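Local coordinates for N-acetylneuraminic acid outer membrane channel protein NanC (Escherichia coli, PDB 2WJR), which forms a monomeric, weakly anion-selective beta-barrel channel in the outer membrane that lets N-acetylneuraminic acid, a sialic acid, enter the bacterium, at residues I103-D108 with H127-Y132; P72-H77 with Y85-K90. The protein carries 1 engineered substitution. All blocks are in the same frame, centred on the assembly; numbering follows the deposited sequence.

Contact 1: residues I103-D108 with H127-Y132; sequences IRYRYD and HRWDGY. With OCT (N-octane), chain E; OCT (N-octane), chain G.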
loop_
_atom_site.group_PDB
_atom_site.type_symbol
_atom_site.label_atom_id
_atom_site.label_comp_id
_atom_site.label_asym_id
_atom_site.label_seq_id
_atom_site.Cartn_x
_atom_site.Cartn_y
_atom_site.Cartn_z
ATOM N N ILE A 103 -7.370 2.643 10.381
ATOM C CA ILE A 103 -6.983 3.962 9.838
ATOM C C ILE A 103 -5.514 4.215 10.136
ATOM O O ILE A 103 -5.036 3.940 11.224
ATOM C CB ILE A 103 -7.894 5.093 10.395
ATOM C CG1 ILE A 103 -7.606 6.460 9.729
ATOM C CG2 ILE A 103 -7.789 5.192 11.933
ATOM C CD1 ILE A 103 -8.429 6.750 8.490
ATOM N N ARG A 104 -4.799 4.786 9.167
ATOM C CA ARG A 104 -3.396 5.056 9.319
ATOM C C ARG A 104 -3.062 6.430 8.757
ATOM O O ARG A 104 -3.591 6.839 7.725
ATOM C CB ARG A 104 -2.565 4.020 8.601
ATOM C CG ARG A 104 -1.065 4.103 8.855
ATOM C CD ARG A 104 -0.365 3.021 8.099
ATOM N NE ARG A 104 -0.445 3.201 6.651
ATOM C CZ ARG A 104 -0.087 2.291 5.756
ATOM N NH1 ARG A 104 0.401 1.109 6.147
ATOM N NH2 ARG A 104 -0.215 2.551 4.465
ATOM N N TYR A 105 -2.220 7.132 9.490
ATOM C CA TYR A 105 -1.547 8.299 8.967
ATOM C C TYR A 105 -0.060 8.014 8.904
ATOM O O TYR A 105 0.556 7.575 9.901
ATOM C CB TYR A 105 -1.795 9.537 9.833
ATOM C CG TYR A 105 -0.822 10.622 9.439
ATOM C CD1 TYR A 105 -1.047 11.394 8.296
ATOM C CD2 TYR A 105 0.349 10.830 10.160
ATOM C CE1 TYR A 105 -0.146 12.381 7.905
ATOM C CE2 TYR A 105 1.263 11.806 9.770
ATOM C CZ TYR A 105 1.007 12.574 8.640
ATOM O OH TYR A 105 1.921 13.531 8.269
ATOM N N ARG A 106 0.522 8.280 7.733
ATOM C CA ARG A 106 1.945 8.087 7.486
ATOM C C ARG A 106 2.530 9.346 6.835
ATOM O O ARG A 106 1.893 9.934 5.944
ATOM C CB ARG A 106 2.149 6.908 6.543
ATOM C CG ARG A 106 3.622 6.484 6.306
ATOM C CD ARG A 106 3.610 5.210 5.482
ATOM N NE ARG A 106 3.752 5.468 4.043
ATOM C CZ ARG A 106 3.291 4.699 3.063
ATOM N NH1 ARG A 106 2.594 3.589 3.318
ATOM N NH2 ARG A 106 3.533 5.043 1.809
ATOM N N TYR A 107 3.708 9.738 7.300
ATOM C CA TYR A 107 4.494 10.847 6.727
ATOM C C TYR A 107 5.703 10.276 5.996
ATOM O O TYR A 107 6.626 9.775 6.638
ATOM C CB TYR A 107 4.965 11.790 7.834
ATOM C CG TYR A 107 5.804 12.971 7.346
ATOM C CD1 TYR A 107 5.263 13.914 6.487
ATOM C CD2 TYR A 107 7.118 13.137 7.763
ATOM C CE1 TYR A 107 6.013 14.999 6.032
ATOM C CE2 TYR A 107 7.887 14.230 7.326
ATOM C CZ TYR A 107 7.320 15.149 6.452
ATOM O OH TYR A 107 8.074 16.229 6.017
ATOM N N ASP A 108 5.673 10.370 4.665
ATOM C CA ASP A 108 6.716 9.873 3.800
ATOM C C ASP A 108 7.716 10.999 3.533
ATOM O O ASP A 108 7.389 12.020 2.884
ATOM C CB ASP A 108 6.119 9.376 2.497
ATOM C CG ASP A 108 5.500 7.987 2.625
ATOM O OD1 ASP A 108 5.802 7.262 3.605
ATOM O OD2 ASP A 108 4.711 7.624 1.743
ATOM N N HIS A 127 2.115 13.568 2.900
ATOM C CA HIS A 127 1.185 13.207 3.980
ATOM C C HIS A 127 0.245 12.177 3.432
ATOM O O HIS A 127 -0.427 12.438 2.440
ATOM C CB HIS A 127 0.351 14.403 4.403
ATOM C CG HIS A 127 1.134 15.520 5.011
ATOM N ND1 HIS A 127 1.711 15.436 6.259
ATOM C CD2 HIS A 127 1.409 16.767 4.552
ATOM C CE1 HIS A 127 2.332 16.567 6.534
ATOM N NE2 HIS A 127 2.159 17.395 5.517
ATOM N N ARG A 128 0.166 11.002 4.062
ATOM C CA ARG A 128 -0.629 9.912 3.525
ATOM C C ARG A 128 -1.577 9.293 4.579
ATOM O O ARG A 128 -1.168 8.976 5.699
ATOM C CB ARG A 128 0.266 8.826 2.920
ATOM C CG ARG A 128 -0.517 7.619 2.453
ATOM C CD ARG A 128 0.347 6.554 1.866
ATOM N NE ARG A 128 -0.454 5.360 1.552
ATOM C CZ ARG A 128 -0.326 4.577 0.480
ATOM N NH1 ARG A 128 0.587 4.827 -0.463
ATOM N NH2 ARG A 128 -1.147 3.541 0.345
ATOM N N TRP A 129 -2.841 9.151 4.179
ATOM C CA TRP A 129 -3.871 8.521 4.994
ATOM C C TRP A 129 -4.368 7.266 4.280
ATOM O O TRP A 129 -4.613 7.277 3.059
ATOM C CB TRP A 129 -5.048 9.477 5.181
ATOM C CG TRP A 129 -4.808 10.579 6.130
ATOM C CD1 TRP A 129 -4.358 11.850 5.855
ATOM C CD2 TRP A 129 -5.010 10.519 7.546
ATOM N NE1 TRP A 129 -4.262 12.569 7.031
ATOM C CE2 TRP A 129 -4.661 11.769 8.075
ATOM C CE3 TRP A 129 -5.444 9.509 8.419
ATOM C CZ2 TRP A 129 -4.744 12.044 9.450
ATOM C CZ3 TRP A 129 -5.524 9.781 9.776
ATOM C CH2 TRP A 129 -5.187 11.044 10.275
ATOM N N ASP A 130 -4.536 6.181 5.044
ATOM C CA ASP A 130 -5.182 4.989 4.544
ATOM C C ASP A 130 -6.305 4.591 5.500
ATOM O O ASP A 130 -6.136 4.652 6.711
ATOM C CB ASP A 130 -4.186 3.835 4.425
ATOM C CG ASP A 130 -3.163 4.047 3.319
ATOM O OD1 ASP A 130 -3.428 3.647 2.163
ATOM O OD2 ASP A 130 -2.068 4.558 3.642
ATOM N N GLY A 131 -7.431 4.218 4.929
ATOM C CA GLY A 131 -8.565 3.633 5.646
ATOM C C GLY A 131 -8.714 2.190 5.195
ATOM O O GLY A 131 -8.475 1.864 4.029
ATOM N N TYR A 132 -9.137 1.319 6.116
ATOM C CA TYR A 132 -9.205 -0.120 5.853
ATOM C C TYR A 132 -10.512 -0.684 6.410
ATOM O O TYR A 132 -10.923 -0.342 7.525
ATOM C CB TYR A 132 -8.065 -0.869 6.554
ATOM C CG TYR A 132 -6.667 -0.426 6.229
ATOM C CD1 TYR A 132 -5.935 -1.056 5.242
ATOM C CD2 TYR A 132 -6.076 0.630 6.917
ATOM C CE1 TYR A 132 -4.652 -0.660 4.954
ATOM C CE2 TYR A 132 -4.797 1.042 6.636
ATOM C CZ TYR A 132 -4.089 0.388 5.654
ATOM O OH TYR A 132 -2.824 0.793 5.366
HETATM C C1 OCT E . -12.542 2.336 4.372
HETATM C C2 OCT E . -12.587 3.448 5.432
HETATM C C3 OCT E . -12.780 2.865 6.839
HETATM C C4 OCT E . -12.615 3.923 7.948
HETATM C C5 OCT E . -11.856 3.352 9.151
HETATM C C6 OCT E . -12.360 3.882 10.515
HETATM C C7 OCT E . -11.345 3.594 11.652
HETATM C C8 OCT E . -11.924 3.736 13.075
HETATM C C1 OCT G . 5.857 17.927 9.109
HETATM C C2 OCT G . 4.885 16.898 9.714
HETATM C C3 OCT G . 5.626 15.684 10.304
HETATM C C4 OCT G . 4.685 14.586 10.834
HETATM C C5 OCT G . 5.478 13.356 11.338
HETATM C C6 OCT G . 4.663 12.482 12.315
HETATM C C7 OCT G . 5.176 11.030 12.414
HETATM C C8 OCT G . 4.033 10.000 12.522
HETATM O O HOH W 1 -1.176 5.749 5.852
#
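Asp130 OD2 is gripped from two directions by arginines. Arg128 NE reaches its syn lone pair at 2.8 Å, and Arg128 NH2 takes OD1 in the same way, a side-on bidentate clasp in which both oxygens lie close to the guanidinium plane. Across the strands, Arg104 NH2 lies 2.9 Å from Asp130 OD2 but comes from above the carboxylate plane, the two flat groups being 89° apart. Water 1 accepts from Arg104 NE and lies in that guanidinium's plane, while Tyr132 OH sits over the group's centre, 3.1 Å from Arg104 CZ. Asp130 OD1 is also bonded to Thr148 and Gln146 on the next strand. Arg106, bent at chi3, lays its guanidinium over Arg128, planes 30° apart; side-on clasping of Asp108 fixes its rotation, and the acid probably offsets the like charges.

Paired antiparallel backbones of a transmembrane beta-barrel put these charges on the inner, channel-lining face and send Ile103, Tyr105, Tyr107, His127 and Trp129 to the outer one. There Tyr105 CB stands over the six-membered ring of Trp129, 3.6 Å from its centroid and 8° off the normal. Tyr105 OH bonds His127 ND1 at 2.8 Å, edge to edge. One n-octane runs over the face of the Tyr107 ring; another touches Ile103 CG2 with its C7 at 3.9 Å.

Contact 2: residues P72-H77 with Y85-K90; sequences PGMLTH and YGPYVK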
loop_
_atom_site.group_PDB
_atom_site.type_symbol
_atom_site.label_atom_id
_atom_site.label_comp_id
_atom_site.label_asym_id
_atom_site.label_seq_id
_atom_site.Cartn_x
_atom_site.Cartn_y
_atom_site.Cartn_z
ATOM N N PRO A 72 2.291 1.940 16.174
ATOM C CA PRO A 72 3.359 2.808 15.696
ATOM C C PRO A 72 4.263 1.994 14.805
ATOM O O PRO A 72 4.506 0.814 15.069
ATOM C CB PRO A 72 4.061 3.245 16.979
ATOM C CG PRO A 72 3.753 2.188 17.950
ATOM C CD PRO A 72 2.382 1.732 17.627
ATOM N N GLY A 73 4.698 2.590 13.703
ATOM C CA GLY A 73 5.435 1.841 12.715
ATOM C C GLY A 73 6.211 2.737 11.782
ATOM O O GLY A 73 6.167 3.968 11.893
ATOM N N MET A 74 6.956 2.097 10.899
ATOM C CA MET A 74 7.591 2.789 9.796
ATOM C C MET A 74 7.699 1.920 8.569
ATOM O O MET A 74 8.015 0.726 8.651
ATOM C CB MET A 74 8.981 3.279 10.176
ATOM C CG MET A 74 9.586 4.158 9.050
ATOM S SD MET A 74 10.957 5.096 9.638
ATOM C CE MET A 74 12.136 3.781 9.936
ATOM N N LEU A 75 7.428 2.537 7.424
ATOM C CA LEU A 75 7.668 1.934 6.131
ATOM C C LEU A 75 8.879 2.619 5.531
ATOM O O LEU A 75 8.890 3.851 5.342
ATOM C CB LEU A 75 6.455 2.115 5.211
ATOM C CG LEU A 75 6.642 1.642 3.770
ATOM C CD1 LEU A 75 6.774 0.138 3.738
ATOM C CD2 LEU A 75 5.499 2.095 2.906
ATOM N N THR A 76 9.889 1.822 5.222
ATOM C CA THR A 76 11.088 2.339 4.574
ATOM C C THR A 76 11.083 1.839 3.149
ATOM O O THR A 76 10.938 0.648 2.898
ATOM C CB THR A 76 12.355 1.889 5.281
ATOM O OG1 THR A 76 12.309 2.273 6.662
ATOM C CG2 THR A 76 13.577 2.501 4.602
ATOM N N HIS A 77 11.264 2.758 2.206
ATOM C CA HIS A 77 11.106 2.471 0.795
ATOM C C HIS A 77 12.459 2.758 0.096
ATOM O O HIS A 77 12.997 3.851 0.223
ATOM C CB HIS A 77 9.961 3.341 0.254
ATOM C CG HIS A 77 9.745 3.264 -1.223
ATOM N ND1 HIS A 77 10.591 3.856 -2.133
ATOM C CD2 HIS A 77 8.726 2.737 -1.949
ATOM C CE1 HIS A 77 10.141 3.635 -3.358
ATOM N NE2 HIS A 77 9.008 2.966 -3.275
ATOM N N TYR A 85 11.552 7.440 4.090
ATOM C CA TYR A 85 11.184 6.960 5.429
ATOM C C TYR A 85 9.755 7.380 5.743
ATOM O O TYR A 85 9.421 8.572 5.613
ATOM C CB TYR A 85 12.124 7.558 6.456
ATOM C CG TYR A 85 13.563 7.123 6.314
ATOM C CD1 TYR A 85 13.963 5.823 6.678
ATOM C CD2 TYR A 85 14.530 7.991 5.811
ATOM C CE1 TYR A 85 15.270 5.421 6.565
ATOM C CE2 TYR A 85 15.863 7.583 5.683
ATOM C CZ TYR A 85 16.218 6.300 6.072
ATOM O OH TYR A 85 17.525 5.886 5.947
ATOM N N GLY A 86 8.929 6.412 6.162
ATOM C CA GLY A 86 7.509 6.647 6.395
ATOM C C GLY A 86 7.021 6.253 7.773
ATOM O O GLY A 86 6.372 5.212 7.908
ATOM N N PRO A 87 7.373 7.044 8.799
ATOM C CA PRO A 87 6.855 6.768 10.124
ATOM C C PRO A 87 5.335 6.911 10.102
ATOM O O PRO A 87 4.788 7.727 9.335
ATOM C CB PRO A 87 7.530 7.816 10.991
ATOM C CG PRO A 87 7.883 8.932 10.052
ATOM C CD PRO A 87 8.245 8.231 8.799
ATOM N N TYR A 88 4.643 6.074 10.880
ATOM C CA TYR A 88 3.201 6.094 10.886
ATOM C C TYR A 88 2.585 5.653 12.204
ATOM O O TYR A 88 3.283 5.101 13.072
ATOM C CB TYR A 88 2.639 5.223 9.754
ATOM C CG TYR A 88 2.888 3.713 9.797
ATOM C CD1 TYR A 88 3.705 3.101 8.855
ATOM C CD2 TYR A 88 2.247 2.895 10.735
ATOM C CE1 TYR A 88 3.886 1.719 8.844
ATOM C CE2 TYR A 88 2.395 1.538 10.705
ATOM C CZ TYR A 88 3.227 0.954 9.788
ATOM O OH TYR A 88 3.380 -0.405 9.792
ATOM N N VAL A 89 1.286 5.920 12.340
ATOM C CA VAL A 89 0.488 5.272 13.375
ATOM C C VAL A 89 -0.767 4.706 12.758
ATOM O O VAL A 89 -1.504 5.416 12.047
ATOM C CB VAL A 89 0.127 6.211 14.534
ATOM C CG1 VAL A 89 -0.727 5.439 15.602
ATOM C CG2 VAL A 89 1.386 6.783 15.157
ATOM N N LYS A 90 -1.032 3.431 13.047
ATOM C CA LYS A 90 -2.226 2.762 12.578
ATOM C C LYS A 90 -3.110 2.420 13.777
ATOM O O LYS A 90 -2.625 1.890 14.775
ATOM C CB LYS A 90 -1.906 1.492 11.793
ATOM C CG LYS A 90 -3.152 0.820 11.186
ATOM C CD LYS A 90 -2.815 -0.377 10.318
ATOM C CE LYS A 90 -4.074 -1.010 9.795
ATOM N NZ LYS A 90 -3.762 -2.084 8.806
#
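Tyr88 lays its ring flat beneath the backbone of Gly73, and this is the tightly packed part of the contact. Gly73 CA lies 3.8 Å from the ring centroid and 17° off its normal, a CH-pi contact over the face, with Gly73 C and Met74 N above the same face. The torsion responsible is chi1 of 65°, which sets CG between the backbone N and the carbonyl carbon and folds the ring back across the partner strand. Gly73 carries no CB, and its backbone can lie directly on the ring.

The two residues also form a hydrogen-bonded antiparallel pair: Tyr88 N reaches Gly73 O at 2.8 Å, with the donor above the carbonyl plane, and Gly73 N returns to Tyr88 O at 3.0 Å. One pair on, Leu75 N donates to Gly86 O at 2.9 Å, whereas the return bond from Gly86 N is weak, bent to 128°.

On the outer, membrane-facing side of this beta-hairpin Met74 CG makes one close touch, 3.5 Å from Gly86 C, but the side-chain ends meet more loosely. Beyond its bend at chi3, Met74 has SD 4.2 Å from both Tyr85 CB and Pro87 CD, apolar touches; its Met-aromatic contact is oblique, with SD 5.5 Å from the Tyr85 ring centroid. Thr76 CG2 runs alongside Tyr85, 3.9 Å from CE1. Pro72 and Val89 meet mainly through their backbones, and Val89 lies on the surface.

The Tyr88 hydroxyl is bonded to Asn59, and Arg104 makes a cation-pi contact with the ring. The hydroxyl bond and the glycine backbone against its face fix the ring's orientation on the channel-facing side, while Pro72, Met74, Pro87 and Val89 are consistent with a membrane-facing surface.

How the contacts relate
Contacts 1 and 2 are joined along the barrel wall: strand 82-94 of contact 2 pairs with strand 99-110 of contact 1, with probable hydrogen bonds between Tyr105 O and Val89 N (3.0 Å) and between Tyr107 N and Pro87 O (3.1 Å). Both are partly buried, with centres about 9 Å apart, yet contact 1 buries 692 Å² against 458 Å² in contact 2. Long charged and aromatic side chains carry the former; backbone, glycines and a single flat ring dominate the latter. Inside the channel they merge, Arg106 NH1 packing on Leu75 CD2. Outside, Pro87 shares an n-octane pocket with Tyr105 and Tyr107, which marks a common apolar surface.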